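Local coordinates for filamentation induced by cAMP protein Fic (Desulfovibrio alaskensis, PDB 4RGL) that is a Fic/DOC-family protein with a mainly helical Fic fold and a separate C-terminal winged-helix-like domain, its own biological role not being established, at residues A[270-275]-A[284-289]; A[314-317]-A[321-324]; A[155-160]-A[176-181]; A[58-63]-A[192-197]; A[165-170]-A[202-207]. One frame throughout, in Å; residues are numbered along the deposited sequence.

Contact 1. Residues A[270-275]-A[284-289]; sequences AALIRA and NDLMQA
Two helices of the C-terminal winged-helix-like domain meet here: 267-276, its first helix, and 283-290, which follows the short strand 281-282. The segments 270-275 and 284-289 run steeply across each other, at 114°, with their axes 10.2 Å apart at closest approach. Leu286 has the largest share. Its CG stands anti to the carbonyl carbon (chi1 -74°); this turns CG toward the first helix, and CD2 is the branch that touches it. Leu286 CD2 lies 3.8 Å from the methyl carbon Ala275 CB. Leu286 CD2 is 4.1 Å from Leu272 CG. The Leu272 side chain crosses that of Leu286 at about a right angle, and one methyl branch of Leu286 meets the branch point of Leu272. At the more open end two methyls meet, Ala275 CB to Ala289 CB 4.2 Å. Here the CA atoms of the two helices come closest, 6.4 Å between Ala275 and Ala289. Helix 295-308 covers the leucine pair, with Tyr302 on Leu272 and Phe298 on Leu286. No hydrogen bond crosses between the segments. The contact is purely apolar, and it implies that burial of leucine and alanine carbon holds these helices against each other.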
# COMPACT_ATOMS: atom_id res chain seq x y z
N ALA A 270 29.47 2.42 -6.42
CA ALA A 270 28.39 1.79 -7.19
C ALA A 270 28.81 1.56 -8.65
O ALA A 270 28.48 0.52 -9.23
CB ALA A 270 27.14 2.66 -7.14
N ALA A 271 29.56 2.52 -9.24
CA ALA A 271 30.03 2.43 -10.63
C ALA A 271 31.06 1.30 -10.79
O ALA A 271 31.11 0.67 -11.85
CB ALA A 271 30.63 3.75 -11.06
N LEU A 272 31.89 1.05 -9.74
CA LEU A 272 32.92 -0.01 -9.77
C LEU A 272 32.26 -1.41 -9.75
O LEU A 272 32.68 -2.29 -10.50
CB LEU A 272 33.90 0.16 -8.58
CG LEU A 272 35.15 -0.76 -8.60
CD1 LEU A 272 36.32 -0.09 -7.93
CD2 LEU A 272 34.87 -2.11 -7.95
N ILE A 273 31.24 -1.60 -8.87
CA ILE A 273 30.53 -2.88 -8.74
C ILE A 273 29.87 -3.27 -10.09
O ILE A 273 29.98 -4.42 -10.53
CB ILE A 273 29.47 -2.82 -7.59
CG1 ILE A 273 30.14 -2.45 -6.24
CG2 ILE A 273 28.69 -4.14 -7.48
CD1 ILE A 273 29.14 -2.12 -5.07
N ARG A 274 29.24 -2.28 -10.78
CA ARG A 274 28.62 -2.51 -12.09
C ARG A 274 29.68 -2.78 -13.17
O ARG A 274 29.42 -3.53 -14.12
CB ARG A 274 27.73 -1.32 -12.49
CG ARG A 274 26.46 -1.17 -11.65
CD ARG A 274 25.52 -0.12 -12.23
NE ARG A 274 26.09 1.23 -12.16
CZ ARG A 274 25.87 2.08 -11.15
NH1 ARG A 274 25.08 1.73 -10.14
NH2 ARG A 274 26.43 3.28 -11.16
N ALA A 275 30.89 -2.17 -13.02
CA ALA A 275 31.98 -2.34 -13.99
C ALA A 275 32.57 -3.76 -13.93
O ALA A 275 32.92 -4.32 -14.97
CB ALA A 275 33.07 -1.32 -13.73
N ASN A 284 43.78 -1.72 -14.44
CA ASN A 284 43.73 -1.03 -15.74
C ASN A 284 42.40 -1.31 -16.47
O ASN A 284 41.96 -0.48 -17.28
CB ASN A 284 44.91 -1.44 -16.61
CG ASN A 284 46.24 -0.93 -16.11
OD1 ASN A 284 47.16 -1.70 -15.84
ND2 ASN A 284 46.35 0.38 -15.94
N ASP A 285 41.77 -2.47 -16.20
CA ASP A 285 40.46 -2.81 -16.79
C ASP A 285 39.36 -1.95 -16.18
O ASP A 285 38.47 -1.49 -16.89
CB ASP A 285 40.14 -4.30 -16.60
CG ASP A 285 41.04 -5.25 -17.38
OD1 ASP A 285 41.53 -4.84 -18.47
OD2 ASP A 285 41.17 -6.41 -16.98
N LEU A 286 39.45 -1.69 -14.86
CA LEU A 286 38.51 -0.81 -14.16
C LEU A 286 38.79 0.65 -14.51
O LEU A 286 37.85 1.41 -14.77
CB LEU A 286 38.61 -1.02 -12.64
CG LEU A 286 37.98 -2.30 -12.11
CD1 LEU A 286 38.41 -2.56 -10.67
CD2 LEU A 286 36.46 -2.26 -12.23
N MSE A 287 40.08 1.03 -14.58
CA MSE A 287 40.51 2.38 -14.95
C MSE A 287 39.88 2.81 -16.31
O MSE A 287 39.31 3.90 -16.42
CB MSE A 287 42.04 2.45 -15.03
CG MSE A 287 42.60 3.84 -14.83
SE MSE A 287 43.15 4.19 -12.98
CE MSE A 287 43.59 6.01 -13.18
N GLN A 288 39.94 1.90 -17.32
CA GLN A 288 39.38 2.15 -18.66
C GLN A 288 37.84 2.22 -18.63
O GLN A 288 37.24 3.07 -19.29
CB GLN A 288 39.84 1.07 -19.65
CG GLN A 288 39.07 1.09 -20.98
CD GLN A 288 39.98 1.00 -22.17
OE1 GLN A 288 41.11 0.51 -22.10
NE2 GLN A 288 39.49 1.46 -23.30
N ALA A 289 37.19 1.29 -17.88
CA ALA A 289 35.73 1.20 -17.81
C ALA A 289 35.12 2.41 -17.09
O ALA A 289 34.08 2.92 -17.51
CB ALA A 289 35.32 -0.08 -17.10

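Contact 2. Residues A[314-317]-A[321-324]; sequences RTQP and RSPT
Gln316 reaches across to Ser322 and Thr324 with its amide. Its CB points toward segment 321-324, and CG stands anti to the carbonyl carbon (chi1 -57°). Beyond CG the chain is extended, which carries the amide over to the other side of the loop. Gln316 CD faces both hydroxyls, 3.6 Å from Ser322 OG and 3.6 Å from Thr324 OG1. At the tip the amide splits its work. Gln316 OE1 accepts from Ser322 OG at 2.7 Å. The donor stands above the carbonyl plane, 37° out of it, so this bond does not lie on a lone pair. Gln316 NE2 donates to Thr324 OG1 at 2.8 Å, and the N-H...O angle is 158°. That hydroxyl lies close to the amide plane. The two segments are the two sides of the loop joining the antiparallel neighbours 312-314 and 326-329, a hairpin that probably corresponds to the wing of the winged-helix-like domain. Where the loop leaves the strands, backbone hydrogen bonds join Thr315 to Arg326. Out in the loop the link between the two sides is made by side chains. Ser322 OG also receives a weak bond from Thr324 OG1, 3.4 Å away, which closes a small ring of polar groups with the Gln316 amide. A second weak bond comes to Ser322 OG from Thr324 N, 3.5 Å away.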
# COMPACT_ATOMS: atom_id res chain seq x y z
N ARG A 314 40.12 -10.08 -4.06
CA ARG A 314 41.25 -10.26 -4.97
C ARG A 314 41.30 -11.68 -5.52
O ARG A 314 41.04 -12.64 -4.79
CB ARG A 314 42.57 -9.93 -4.26
CG ARG A 314 42.78 -8.45 -4.05
CD ARG A 314 43.92 -8.18 -3.10
NE ARG A 314 44.22 -6.75 -3.01
CZ ARG A 314 44.97 -6.21 -2.06
NH1 ARG A 314 45.43 -6.96 -1.06
NH2 ARG A 314 45.21 -4.90 -2.05
N THR A 315 41.65 -11.82 -6.82
CA THR A 315 41.80 -13.12 -7.47
C THR A 315 43.06 -13.82 -6.92
O THR A 315 43.10 -15.05 -6.85
CB THR A 315 41.88 -12.94 -9.01
OG1 THR A 315 40.76 -12.17 -9.44
CG2 THR A 315 41.92 -14.27 -9.76
N GLN A 316 44.05 -13.02 -6.47
CA GLN A 316 45.27 -13.54 -5.86
C GLN A 316 45.41 -13.01 -4.40
O GLN A 316 46.12 -12.03 -4.16
CB GLN A 316 46.51 -13.14 -6.70
CG GLN A 316 46.43 -13.61 -8.16
CD GLN A 316 47.63 -13.15 -8.97
OE1 GLN A 316 48.69 -12.83 -8.44
NE2 GLN A 316 47.49 -13.19 -10.29
N PRO A 317 44.66 -13.60 -3.42
CA PRO A 317 44.71 -13.06 -2.05
C PRO A 317 46.04 -13.37 -1.34
O PRO A 317 46.42 -12.65 -0.41
CB PRO A 317 43.53 -13.77 -1.34
CG PRO A 317 42.74 -14.44 -2.45
CD PRO A 317 43.72 -14.72 -3.53
N ARG A 321 50.33 -7.53 -3.31
CA ARG A 321 51.01 -6.59 -4.21
C ARG A 321 51.47 -7.33 -5.48
O ARG A 321 52.67 -7.47 -5.72
CB ARG A 321 52.20 -5.92 -3.50
CG ARG A 321 51.80 -5.18 -2.22
CD ARG A 321 52.97 -4.42 -1.61
NE ARG A 321 53.38 -3.29 -2.45
CZ ARG A 321 52.88 -2.06 -2.34
NH1 ARG A 321 51.93 -1.80 -1.45
NH2 ARG A 321 53.31 -1.09 -3.14
N SER A 322 50.50 -7.82 -6.28
CA SER A 322 50.79 -8.59 -7.49
C SER A 322 50.58 -7.74 -8.76
O SER A 322 49.62 -6.97 -8.84
CB SER A 322 49.90 -9.83 -7.55
OG SER A 322 50.16 -10.60 -8.71
N PRO A 323 51.46 -7.90 -9.79
CA PRO A 323 51.26 -7.13 -11.04
C PRO A 323 50.08 -7.66 -11.86
O PRO A 323 49.40 -6.89 -12.54
CB PRO A 323 52.60 -7.32 -11.79
CG PRO A 323 53.53 -8.02 -10.81
CD PRO A 323 52.66 -8.76 -9.87
N THR A 324 49.81 -8.99 -11.77
CA THR A 324 48.70 -9.62 -12.50
C THR A 324 47.42 -9.67 -11.61
O THR A 324 46.57 -10.54 -11.79
CB THR A 324 49.11 -11.04 -12.96
OG1 THR A 324 49.47 -11.83 -11.82
CG2 THR A 324 50.26 -11.02 -13.96

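Contact 3. Residues A[155-160]-A[176-181]; sequences ADLLDW and HYEFEF
Leu157 projects from its helix onto the base of Glu178, and the two side chains cross at a slant. Leu157 CG lies anti to the backbone nitrogen (chi1 -178°), which presents both methyls to segment 176-181. Leu157 CD1 packs on Glu178 CB at 3.6 Å and on Glu178 CG at 3.9 Å. Leu157 CD2 touches Glu178 CB too, at 3.8 Å. The leucine fork therefore straddles the first carbon of the glutamate. Leu157 CD2 goes on to the backbone of the next residue, 3.9 Å from Phe179 N. Leu157 CD2 also lies 4.4 Å from Phe179 CB, so it meets the root of that side chain. Glu178 enters the contact by its aliphatic part. Its chain bends at chi2 (-61°), and the carboxylate makes no contact with segment 155-160. The CA atoms of Leu157 and Glu178 are 7.5 Å apart, and no hydrogen bond joins the segments. The contact across the segments is van der Waals packing. Helices 150-163 and 168-182 follow each other in the chain of the Fic fold. Phe175, a turn earlier on helix 168-182, adds to the packing against Leu157 and Leu158. Phe179 also packs on Met192 of helix 189-202, while helix 221-234 covers Tyr177 and Glu180.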
# COMPACT_ATOMS: atom_id res chain seq x y z
N ALA A 155 -25.43 11.74 2.40
CA ALA A 155 -25.33 13.12 2.87
C ALA A 155 -25.12 13.16 4.37
O ALA A 155 -24.21 13.85 4.84
CB ALA A 155 -26.58 13.89 2.49
N ASP A 156 -25.92 12.36 5.12
CA ASP A 156 -25.82 12.28 6.58
C ASP A 156 -24.47 11.72 6.99
O ASP A 156 -23.80 12.30 7.86
CB ASP A 156 -26.95 11.41 7.16
CG ASP A 156 -28.34 12.01 7.01
OD1 ASP A 156 -28.44 13.25 6.86
OD2 ASP A 156 -29.33 11.25 7.14
N LEU A 157 -24.04 10.62 6.35
CA LEU A 157 -22.77 9.96 6.67
C LEU A 157 -21.58 10.92 6.46
O LEU A 157 -20.69 10.98 7.31
CB LEU A 157 -22.60 8.69 5.81
CG LEU A 157 -21.34 7.86 6.08
CD1 LEU A 157 -21.25 7.45 7.55
CD2 LEU A 157 -21.28 6.65 5.18
N LEU A 158 -21.57 11.66 5.34
CA LEU A 158 -20.48 12.60 5.03
C LEU A 158 -20.53 13.82 5.94
O LEU A 158 -19.49 14.36 6.30
CB LEU A 158 -20.52 13.03 3.56
CG LEU A 158 -20.25 11.92 2.54
CD1 LEU A 158 -20.70 12.32 1.17
CD2 LEU A 158 -18.77 11.52 2.53
N ASP A 159 -21.76 14.25 6.34
CA ASP A 159 -21.91 15.36 7.27
C ASP A 159 -21.40 14.95 8.64
O ASP A 159 -20.71 15.73 9.30
CB ASP A 159 -23.37 15.82 7.36
CG ASP A 159 -23.60 16.97 8.33
OD1 ASP A 159 -22.88 17.99 8.22
OD2 ASP A 159 -24.51 16.86 9.18
N TRP A 160 -21.71 13.71 9.06
CA TRP A 160 -21.24 13.16 10.33
C TRP A 160 -19.72 13.13 10.37
O TRP A 160 -19.13 13.55 11.35
CB TRP A 160 -21.81 11.75 10.56
CG TRP A 160 -21.16 11.03 11.71
CD1 TRP A 160 -21.46 11.17 13.03
CD2 TRP A 160 -20.03 10.15 11.64
NE1 TRP A 160 -20.58 10.43 13.79
CE2 TRP A 160 -19.70 9.79 12.96
CE3 TRP A 160 -19.27 9.62 10.58
CZ2 TRP A 160 -18.65 8.91 13.25
CZ3 TRP A 160 -18.22 8.77 10.88
CH2 TRP A 160 -17.91 8.44 12.20
N HIS A 176 -16.40 3.09 7.13
CA HIS A 176 -16.28 1.84 6.36
C HIS A 176 -17.51 0.96 6.60
O HIS A 176 -18.09 0.45 5.65
CB HIS A 176 -15.00 1.08 6.78
CG HIS A 176 -14.55 0.01 5.81
ND1 HIS A 176 -13.22 -0.13 5.46
CD2 HIS A 176 -15.28 -0.91 5.15
CE1 HIS A 176 -13.18 -1.15 4.62
NE2 HIS A 176 -14.40 -1.64 4.38
N TYR A 177 -17.92 0.83 7.87
CA TYR A 177 -19.06 0.01 8.27
C TYR A 177 -20.36 0.56 7.71
O TYR A 177 -21.17 -0.20 7.17
CB TYR A 177 -19.13 -0.08 9.80
CG TYR A 177 -20.38 -0.74 10.32
CD1 TYR A 177 -20.51 -2.13 10.33
CD2 TYR A 177 -21.39 0.01 10.94
CE1 TYR A 177 -21.63 -2.75 10.88
CE2 TYR A 177 -22.49 -0.61 11.52
CZ TYR A 177 -22.61 -1.98 11.49
OH TYR A 177 -23.72 -2.59 12.03
N GLU A 178 -20.57 1.87 7.82
CA GLU A 178 -21.78 2.51 7.31
C GLU A 178 -21.82 2.47 5.78
O GLU A 178 -22.84 2.11 5.20
CB GLU A 178 -21.88 3.95 7.81
CG GLU A 178 -22.17 4.06 9.30
CD GLU A 178 -23.48 3.43 9.73
OE1 GLU A 178 -24.50 3.64 9.03
OE2 GLU A 178 -23.49 2.73 10.77
N PHE A 179 -20.67 2.80 5.13
CA PHE A 179 -20.56 2.82 3.66
C PHE A 179 -20.87 1.44 3.07
O PHE A 179 -21.55 1.35 2.06
CB PHE A 179 -19.14 3.27 3.24
CG PHE A 179 -18.96 3.47 1.76
CD1 PHE A 179 -18.63 2.41 0.92
CD2 PHE A 179 -19.11 4.73 1.20
CE1 PHE A 179 -18.49 2.60 -0.46
CE2 PHE A 179 -18.95 4.93 -0.18
CZ PHE A 179 -18.64 3.86 -1.00
N GLU A 180 -20.37 0.36 3.71
CA GLU A 180 -20.59 -1.01 3.23
C GLU A 180 -22.09 -1.37 3.31
O GLU A 180 -22.60 -2.07 2.43
CB GLU A 180 -19.74 -2.01 4.05
CG GLU A 180 -19.57 -3.38 3.37
CD GLU A 180 -20.69 -4.39 3.57
OE1 GLU A 180 -21.60 -4.11 4.39
OE2 GLU A 180 -20.59 -5.50 3.00
N PHE A 181 -22.79 -0.88 4.36
CA PHE A 181 -24.22 -1.14 4.52
C PHE A 181 -25.04 -0.45 3.43
O PHE A 181 -26.04 -1.01 2.96
CB PHE A 181 -24.69 -0.67 5.91
CG PHE A 181 -26.20 -0.67 6.08
CD1 PHE A 181 -26.89 -1.84 6.37
CD2 PHE A 181 -26.93 0.51 5.94
CE1 PHE A 181 -28.29 -1.83 6.50
CE2 PHE A 181 -28.32 0.52 6.06
CZ PHE A 181 -28.99 -0.65 6.35

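Contact 4. Residues A[58-63]-A[192-197]; sequences AIENNT and MGRLWQ
A buried arginine, Arg194, meets the carboxylate of Glu60 through one nitrogen and on an unusual side. Arg194 NH2 donates to Glu60 OE2 at 2.7 Å in a nearly straight bond, with an N-H...O angle of 169°. The bond reaches OE2 on its anti side and 29° out of the carboxylate plane, yet it stays close to the guanidinium plane. The two planes are 37° apart, and a single hydrogen bond joins the groups. Arg194 is extended from CG to NE, which carries its head from helix 189-202 across to segment 58-63. Ile59 covers one face of the guanidinium, with Ile59 CD1 3.5 Å from NE of Arg194. Ser56 OG takes a hydrogen bond from Arg194 NH1. Glu60 follows the end of helix 42-59, which closes in a Schellman motif with Asn61 at the C-prime position. The sequence from Ser56 to Asn61 matches the inhibitory (S/T)xxxE(G/N) motif of Fic proteins. Arg194 matches the second arginine of the family signature HPFxDGNGRxxR. Their pairing is consistent with the inhibited state known from relatives. The other carboxylate oxygen, OE1, hydrogen-bonds a bound unknown ligand, as do Ile59 O and the Asn61 side chain.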
# COMPACT_ATOMS: atom_id res chain seq x y z
N ALA A 58 -7.95 -8.31 -5.07
CA ALA A 58 -8.02 -9.77 -4.84
C ALA A 58 -9.25 -10.13 -4.02
O ALA A 58 -9.86 -11.18 -4.26
CB ALA A 58 -6.76 -10.25 -4.14
N ILE A 59 -9.63 -9.25 -3.05
CA ILE A 59 -10.81 -9.47 -2.21
C ILE A 59 -12.07 -9.51 -3.08
O ILE A 59 -12.99 -10.29 -2.80
CB ILE A 59 -10.92 -8.38 -1.10
CG1 ILE A 59 -9.69 -8.42 -0.16
CG2 ILE A 59 -12.23 -8.54 -0.30
CD1 ILE A 59 -9.62 -7.24 0.87
N GLU A 60 -12.10 -8.72 -4.16
CA GLU A 60 -13.24 -8.67 -5.07
C GLU A 60 -13.03 -9.64 -6.26
O GLU A 60 -13.53 -9.40 -7.36
CB GLU A 60 -13.50 -7.24 -5.55
CG GLU A 60 -13.74 -6.24 -4.41
CD GLU A 60 -14.90 -6.56 -3.47
OE1 GLU A 60 -15.82 -7.31 -3.88
OE2 GLU A 60 -14.93 -5.98 -2.36
N ASN A 61 -12.32 -10.76 -6.00
CA ASN A 61 -12.18 -11.89 -6.92
C ASN A 61 -11.35 -11.54 -8.20
O ASN A 61 -11.50 -12.21 -9.22
CB ASN A 61 -13.56 -12.44 -7.32
CG ASN A 61 -14.39 -12.88 -6.14
OD1 ASN A 61 -13.88 -13.41 -5.14
ND2 ASN A 61 -15.70 -12.69 -6.24
N ASN A 62 -10.38 -10.61 -8.08
CA ASN A 62 -9.43 -10.36 -9.18
C ASN A 62 -8.30 -11.39 -9.09
O ASN A 62 -7.68 -11.54 -8.03
CB ASN A 62 -8.90 -8.92 -9.12
CG ASN A 62 -8.07 -8.53 -10.33
OD1 ASN A 62 -7.06 -9.15 -10.65
ND2 ASN A 62 -8.41 -7.39 -10.92
N THR A 63 -8.11 -12.17 -10.15
CA THR A 63 -7.22 -13.34 -10.11
C THR A 63 -5.72 -12.98 -10.35
O THR A 63 -4.87 -13.87 -10.30
CB THR A 63 -7.68 -14.38 -11.14
OG1 THR A 63 -7.52 -13.84 -12.46
CG2 THR A 63 -9.13 -14.83 -10.93
N MSE A 192 -14.20 0.98 -2.90
CA MSE A 192 -14.43 2.37 -2.45
C MSE A 192 -14.40 2.48 -0.93
O MSE A 192 -14.02 3.52 -0.38
CB MSE A 192 -15.77 2.91 -2.98
CG MSE A 192 -15.75 3.23 -4.47
SE MSE A 192 -14.43 4.59 -4.93
CE MSE A 192 -15.16 6.07 -3.96
N GLY A 193 -14.83 1.41 -0.25
CA GLY A 193 -14.81 1.35 1.20
C GLY A 193 -13.40 1.39 1.74
O GLY A 193 -13.07 2.26 2.56
N ARG A 194 -12.51 0.52 1.20
CA ARG A 194 -11.10 0.45 1.61
C ARG A 194 -10.36 1.71 1.20
O ARG A 194 -9.49 2.18 1.95
CB ARG A 194 -10.43 -0.78 1.01
CG ARG A 194 -11.09 -2.06 1.44
CD ARG A 194 -10.54 -3.25 0.75
NE ARG A 194 -11.53 -4.32 0.71
CZ ARG A 194 -12.25 -4.61 -0.36
NH1 ARG A 194 -11.98 -4.05 -1.52
NH2 ARG A 194 -13.19 -5.55 -0.29
N LEU A 195 -10.71 2.29 0.04
CA LEU A 195 -10.08 3.51 -0.43
C LEU A 195 -10.37 4.66 0.52
O LEU A 195 -9.45 5.37 0.93
CB LEU A 195 -10.56 3.87 -1.85
CG LEU A 195 -10.08 5.24 -2.39
CD1 LEU A 195 -8.57 5.24 -2.63
CD2 LEU A 195 -10.81 5.60 -3.65
N TRP A 196 -11.65 4.84 0.89
CA TRP A 196 -12.05 5.98 1.71
C TRP A 196 -11.55 5.81 3.15
O TRP A 196 -11.20 6.81 3.78
CB TRP A 196 -13.56 6.18 1.67
CG TRP A 196 -13.95 7.59 1.30
CD1 TRP A 196 -14.58 8.49 2.09
CD2 TRP A 196 -13.52 8.31 0.13
NE1 TRP A 196 -14.70 9.70 1.43
CE2 TRP A 196 -14.01 9.62 0.25
CE3 TRP A 196 -12.79 7.95 -1.02
CZ2 TRP A 196 -13.81 10.58 -0.75
CZ3 TRP A 196 -12.56 8.92 -1.99
CH2 TRP A 196 -13.09 10.21 -1.86
N GLN A 197 -11.41 4.56 3.63
CA GLN A 197 -10.81 4.34 4.94
C GLN A 197 -9.34 4.81 4.94
O GLN A 197 -8.92 5.54 5.84
CB GLN A 197 -10.91 2.87 5.36
CG GLN A 197 -10.23 2.61 6.71
CD GLN A 197 -10.36 1.19 7.14
OE1 GLN A 197 -11.46 0.66 7.32
NE2 GLN A 197 -9.23 0.58 7.49

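Contact 5. Residues A[165-170]-A[202-207]; sequences NEHPLV and RNWKPL
This is an aromatic and apolar contact between the start of helix 168-182 and the loop that follows helix 189-202. Trp204 supplies the whole of the loop's share, receiving His167, Pro168 and Leu169 in turn. His167 makes a T-shaped pair with it: the imidazole edge points at the face of the indole six-membered ring. The centroids are 4.6 Å apart and the planes stand at 82°. His167 CE1 is the leading atom, 3.4 Å from Trp204 CZ2. Pro168 lies over the same face, above the five-membered ring. Its CG makes a CH-pi contact, 4.0 Å from the centroid of that Trp204 ring, and also touches Trp204 CB at 3.6 Å. Leu169 packs obliquely at the far end of the indole, with its CD2 3.6 Å from Trp204 CZ3. Lys205 CG covers the opposite face of the indole. The imidazole is held in place from its own side of the contact. Leu169 N donates to His167 ND1 at 3.1 Å, tilted 28° from the ring plane. This is possible because His167 CG stands anti to the backbone nitrogen (chi1 -171°), which brings the ring back over the first turn. Ile25 and Ile29 of helix 16-32 pack on Leu169 and Trp204. The arrangement is that of a side-chain N-cap, with His167 capping the helix and proline at its first position.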
# COMPACT_ATOMS: atom_id res chain seq x y z
N ASN A 165 -16.40 14.08 16.49
CA ASN A 165 -15.39 14.31 17.51
C ASN A 165 -14.55 13.05 17.71
O ASN A 165 -13.49 13.10 18.36
CB ASN A 165 -16.07 14.73 18.84
CG ASN A 165 -17.28 13.88 19.22
OD1 ASN A 165 -17.46 12.74 18.76
ND2 ASN A 165 -18.15 14.44 20.05
N GLU A 166 -14.99 11.91 17.10
CA GLU A 166 -14.28 10.61 17.16
C GLU A 166 -12.91 10.72 16.53
O GLU A 166 -12.70 11.51 15.61
CB GLU A 166 -15.10 9.51 16.45
CG GLU A 166 -16.43 9.18 17.12
CD GLU A 166 -16.33 8.39 18.42
OE1 GLU A 166 -15.22 7.89 18.74
OE2 GLU A 166 -17.38 8.21 19.08
N HIS A 167 -11.96 9.90 17.02
CA HIS A 167 -10.60 9.90 16.50
C HIS A 167 -10.56 9.30 15.08
O HIS A 167 -11.31 8.37 14.80
CB HIS A 167 -9.67 9.11 17.45
CG HIS A 167 -8.22 9.23 17.10
ND1 HIS A 167 -7.63 8.37 16.19
CD2 HIS A 167 -7.30 10.13 17.51
CE1 HIS A 167 -6.37 8.77 16.10
NE2 HIS A 167 -6.13 9.82 16.88
N PRO A 168 -9.70 9.84 14.18
CA PRO A 168 -9.67 9.31 12.80
C PRO A 168 -9.64 7.77 12.73
O PRO A 168 -10.34 7.19 11.89
CB PRO A 168 -8.38 9.90 12.23
CG PRO A 168 -8.22 11.19 12.95
CD PRO A 168 -8.79 10.99 14.34
N LEU A 169 -8.85 7.11 13.62
CA LEU A 169 -8.77 5.64 13.66
C LEU A 169 -10.15 5.01 13.80
O LEU A 169 -10.47 4.07 13.09
CB LEU A 169 -7.85 5.18 14.81
CG LEU A 169 -6.36 5.45 14.63
CD1 LEU A 169 -5.61 5.23 15.92
CD2 LEU A 169 -5.77 4.60 13.52
N VAL A 170 -10.99 5.57 14.69
CA VAL A 170 -12.35 5.08 14.93
C VAL A 170 -13.28 5.54 13.80
O VAL A 170 -14.04 4.75 13.26
CB VAL A 170 -12.88 5.53 16.32
CG1 VAL A 170 -14.30 5.02 16.55
CG2 VAL A 170 -11.95 5.07 17.43
N ARG A 202 -5.14 8.95 5.97
CA ARG A 202 -4.06 9.79 5.45
C ARG A 202 -4.38 11.29 5.64
O ARG A 202 -3.47 12.11 5.70
CB ARG A 202 -3.73 9.49 3.99
CG ARG A 202 -4.77 9.94 3.00
CD ARG A 202 -4.14 10.16 1.64
NE ARG A 202 -3.38 11.42 1.60
CZ ARG A 202 -2.45 11.69 0.69
NH1 ARG A 202 -2.07 10.76 -0.19
NH2 ARG A 202 -1.82 12.86 0.70
N ASN A 203 -5.69 11.64 5.82
CA ASN A 203 -6.08 13.02 6.15
C ASN A 203 -5.63 13.36 7.57
O ASN A 203 -5.48 14.54 7.91
CB ASN A 203 -7.59 13.22 5.99
CG ASN A 203 -8.06 13.28 4.54
OD1 ASN A 203 -7.27 13.20 3.58
ND2 ASN A 203 -9.37 13.49 4.34
N TRP A 204 -5.35 12.32 8.39
CA TRP A 204 -4.81 12.47 9.74
C TRP A 204 -3.29 12.37 9.71
O TRP A 204 -2.59 13.28 10.16
CB TRP A 204 -5.41 11.40 10.68
CG TRP A 204 -4.70 11.25 12.00
CD1 TRP A 204 -4.45 12.24 12.90
CD2 TRP A 204 -4.34 10.02 12.64
NE1 TRP A 204 -3.84 11.72 14.01
CE2 TRP A 204 -3.78 10.35 13.89
CE3 TRP A 204 -4.41 8.67 12.27
CZ2 TRP A 204 -3.28 9.38 14.77
CZ3 TRP A 204 -3.90 7.71 13.13
CH2 TRP A 204 -3.35 8.07 14.37
N LYS A 205 -2.76 11.25 9.17
CA LYS A 205 -1.33 11.04 9.01
C LYS A 205 -1.05 10.48 7.61
O LYS A 205 -1.46 9.36 7.29
CB LYS A 205 -0.78 10.12 10.10
CG LYS A 205 -0.80 10.76 11.48
CD LYS A 205 -0.14 9.91 12.51
CE LYS A 205 -0.06 10.63 13.84
NZ LYS A 205 0.78 11.86 13.77
N PRO A 206 -0.42 11.30 6.73
CA PRO A 206 -0.30 10.90 5.31
C PRO A 206 0.57 9.65 5.10
O PRO A 206 0.53 9.07 4.01
CB PRO A 206 0.34 12.12 4.66
CG PRO A 206 0.02 13.26 5.57
CD PRO A 206 0.03 12.69 6.94
N LEU A 207 1.34 9.22 6.12
CA LEU A 207 2.16 8.00 6.01
C LEU A 207 1.29 6.75 5.98
O LEU A 207 1.69 5.74 5.39
CB LEU A 207 3.15 7.92 7.19
CG LEU A 207 4.17 9.06 7.31
CD1 LEU A 207 5.02 8.90 8.54
CD2 LEU A 207 5.05 9.17 6.03

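Contacts 3, 4 and 5 gather round the Fic fold, about 16 to 20 Å apart between centres, with contact 4 joining it to the end of helix 42-59. Contacts 1 and 2 lie in the C-terminal domain, about 17 Å apart between centres. The centres of contacts 1 and 3 are about 60 Å apart. Helix 168-182 serves contacts 3 and 5. Contacts 3 and 4 touch: His176 ND1 is 2.7 Å from Gln197 OE1, a probable hydrogen bond. The family signature spans the turn between helices 168-182 and 189-202 and the start of the latter. The unknown ligand, probably from the crystallisation liquor, sits at contact 4, about 3 Å from the side chain of Glu60.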